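Local structure of esterase TesA (Pseudomonas aeruginosa, 4JGG) at residues 186-189 and 190-194. The protein hydrolyses esters, with its highest activity on Tween detergents and short-chain p-nitrophenyl esters, and shows low thioesterase activity towards palmitoyl-coenzyme A. Numbering follows the deposited sequence.
Sequences QPRL and LENVW
The guanidinium of Arg188 meets Asn192 OD1 at its edge, near its plane, while the carboxylate of Glu191 approaches obliquely, the two planes 24° apart. Asn192 lies at i+4 and Glu191 at i+3 from Arg188 on helix 186-197, the C-terminal helix of an SGNH-hydrolase alpha/beta/alpha fold. Arg188 NE donates to Asn192 OD1 at 3.1 Å, with the amide turned 73° from the guanidinium. The bend at chi2 (70°) turns the arginine chain toward the C-terminal end of the helix, bringing NE to the amide. Glu191 OE2 stands 3.8 Å from Arg188 NE, well out of the guanidinium plane, a long salt bridge of charge alone. Asn192 ND2 bonds to the carbonyls of Phe163 and Glu165, so both ends of the amide are engaged and its rotation is fixed. Beneath, Glu191 N to Pro187 O (2.8 Å) and Asn192 N to Arg188 O (2.8 Å) are among the i to i+4 backbone bonds, whereas Val193 N bonds weakly to Leu189 O and also to Leu190 O. Leu189 and Leu190 pack against helix 43-53, and Val193 against strand 124-128. A water at the guanidinium edge, in its plane, bridges the two side chains, accepting from Arg188 NH2 at 2.8 Å and donating to Asn192 OD1 at 2.6 Å.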
loop_
_atom_site.group_PDB
_atom_site.type_symbol
_atom_site.label_atom_id
_atom_site.label_comp_id
_atom_site.label_asym_id
_atom_site.label_seq_id
_atom_site.Cartn_x
_atom_site.Cartn_y
_atom_site.Cartn_z
ATOM N N GLN A 186 14.072 0.018 0.197
ATOM C CA GLN A 186 13.207 0.655 -0.807
ATOM C C GLN A 186 13.182 -0.070 -2.155
ATOM O O GLN A 186 12.106 -0.261 -2.743
ATOM C CB GLN A 186 13.530 2.149 -0.966
ATOM C CG GLN A 186 13.444 2.970 0.328
ATOM C CD GLN A 186 12.094 2.856 1.021
ATOM O OE1 GLN A 186 11.057 3.168 0.443
ATOM N NE2 GLN A 186 12.108 2.404 2.265
ATOM N N PRO A 187 14.365 -0.485 -2.655
ATOM C CA PRO A 187 14.383 -1.329 -3.852
ATOM C C PRO A 187 13.515 -2.568 -3.706
ATOM O O PRO A 187 12.743 -2.863 -4.615
ATOM C CB PRO A 187 15.858 -1.709 -3.976
ATOM C CG PRO A 187 16.571 -0.530 -3.464
ATOM C CD PRO A 187 15.722 -0.015 -2.311
ATOM N N ARG A 188 13.622 -3.262 -2.569
ATOM C CA ARG A 188 12.865 -4.492 -2.353
ATOM C C ARG A 188 11.359 -4.246 -2.307
ATOM O O ARG A 188 10.588 -4.999 -2.894
ATOM C CB ARG A 188 13.303 -5.206 -1.071
ATOM C CG ARG A 188 12.559 -6.518 -0.852
ATOM C CD ARG A 188 12.997 -7.556 -1.873
ATOM N NE ARG A 188 12.079 -8.686 -1.999
ATOM C CZ ARG A 188 12.264 -9.868 -1.420
ATOM N NH1 ARG A 188 13.319 -10.074 -0.651
ATOM N NH2 ARG A 188 11.381 -10.838 -1.598
ATOM N N LEU A 189 10.939 -3.209 -1.587
ATOM C CA LEU A 189 9.540 -2.772 -1.665
ATOM C C LEU A 189 9.093 -2.659 -3.125
ATOM O O LEU A 189 8.055 -3.200 -3.497
ATOM C CB LEU A 189 9.327 -1.454 -0.904
ATOM C CG LEU A 189 9.547 -1.580 0.609
ATOM C CD1 LEU A 189 9.351 -0.236 1.346
ATOM C CD2 LEU A 189 8.616 -2.650 1.185
ATOM N N LEU A 190 9.871 -1.969 -3.961
ATOM C CA LEU A 190 9.509 -1.829 -5.378
ATOM C C LEU A 190 9.472 -3.169 -6.095
ATOM O O LEU A 190 8.552 -3.435 -6.875
ATOM C CB LEU A 190 10.443 -0.854 -6.114
ATOM C CG LEU A 190 10.291 -0.746 -7.638
ATOM C CD1 LEU A 190 8.929 -0.206 -8.060
ATOM C CD2 LEU A 190 11.408 0.127 -8.190
ATOM N N GLU A 191 10.477 -4.004 -5.842
ATOM C CA GLU A 191 10.478 -5.370 -6.357
ATOM C C GLU A 191 9.181 -6.093 -6.005
ATOM O O GLU A 191 8.622 -6.829 -6.818
ATOM C CB GLU A 191 11.683 -6.161 -5.828
ATOM C CG GLU A 191 11.557 -7.672 -6.040
ATOM C CD GLU A 191 12.820 -8.464 -5.686
ATOM O OE1 GLU A 191 13.892 -7.864 -5.444
ATOM O OE2 GLU A 191 12.727 -9.703 -5.642
ATOM N N ASN A 192 8.691 -5.884 -4.788
ATOM C CA ASN A 192 7.520 -6.628 -4.339
ATOM C C ASN A 192 6.219 -6.216 -5.010
ATOM O O ASN A 192 5.266 -6.993 -5.046
ATOM C CB ASN A 192 7.398 -6.586 -2.811
ATOM C CG ASN A 192 8.448 -7.432 -2.137
ATOM O OD1 ASN A 192 9.087 -8.250 -2.792
ATOM N ND2 ASN A 192 8.639 -7.244 -0.838
ATOM N N VAL A 193 6.179 -4.996 -5.543
ATOM C CA VAL A 193 4.964 -4.491 -6.164
ATOM C C VAL A 193 4.997 -4.697 -7.674
ATOM O O VAL A 193 4.002 -5.084 -8.266
ATOM C CB VAL A 193 4.752 -2.974 -5.870
ATOM C CG1 VAL A 193 3.426 -2.492 -6.433
ATOM C CG2 VAL A 193 4.832 -2.691 -4.384
ATOM N N TRP A 194 6.150 -4.448 -8.284
ATOM C CA TRP A 194 6.253 -4.369 -9.753
ATOM C C TRP A 194 5.595 -5.528 -10.498
ATOM O O TRP A 194 4.792 -5.300 -11.402
ATOM C CB TRP A 194 7.711 -4.166 -10.189
ATOM C CG TRP A 194 7.907 -3.958 -11.682
ATOM C CD1 TRP A 194 8.518 -4.815 -12.563
ATOM C CD2 TRP A 194 7.513 -2.817 -12.451
ATOM N NE1 TRP A 194 8.519 -4.279 -13.824
ATOM C CE2 TRP A 194 7.902 -3.052 -13.788
ATOM C CE3 TRP A 194 6.859 -1.616 -12.143
ATOM C CZ2 TRP A 194 7.668 -2.135 -14.813
ATOM C CZ3 TRP A 194 6.621 -0.705 -13.169
ATOM C CH2 TRP A 194 7.025 -0.971 -14.481
HETATM O O HOH W 1 9.352 -10.785 -3.461
#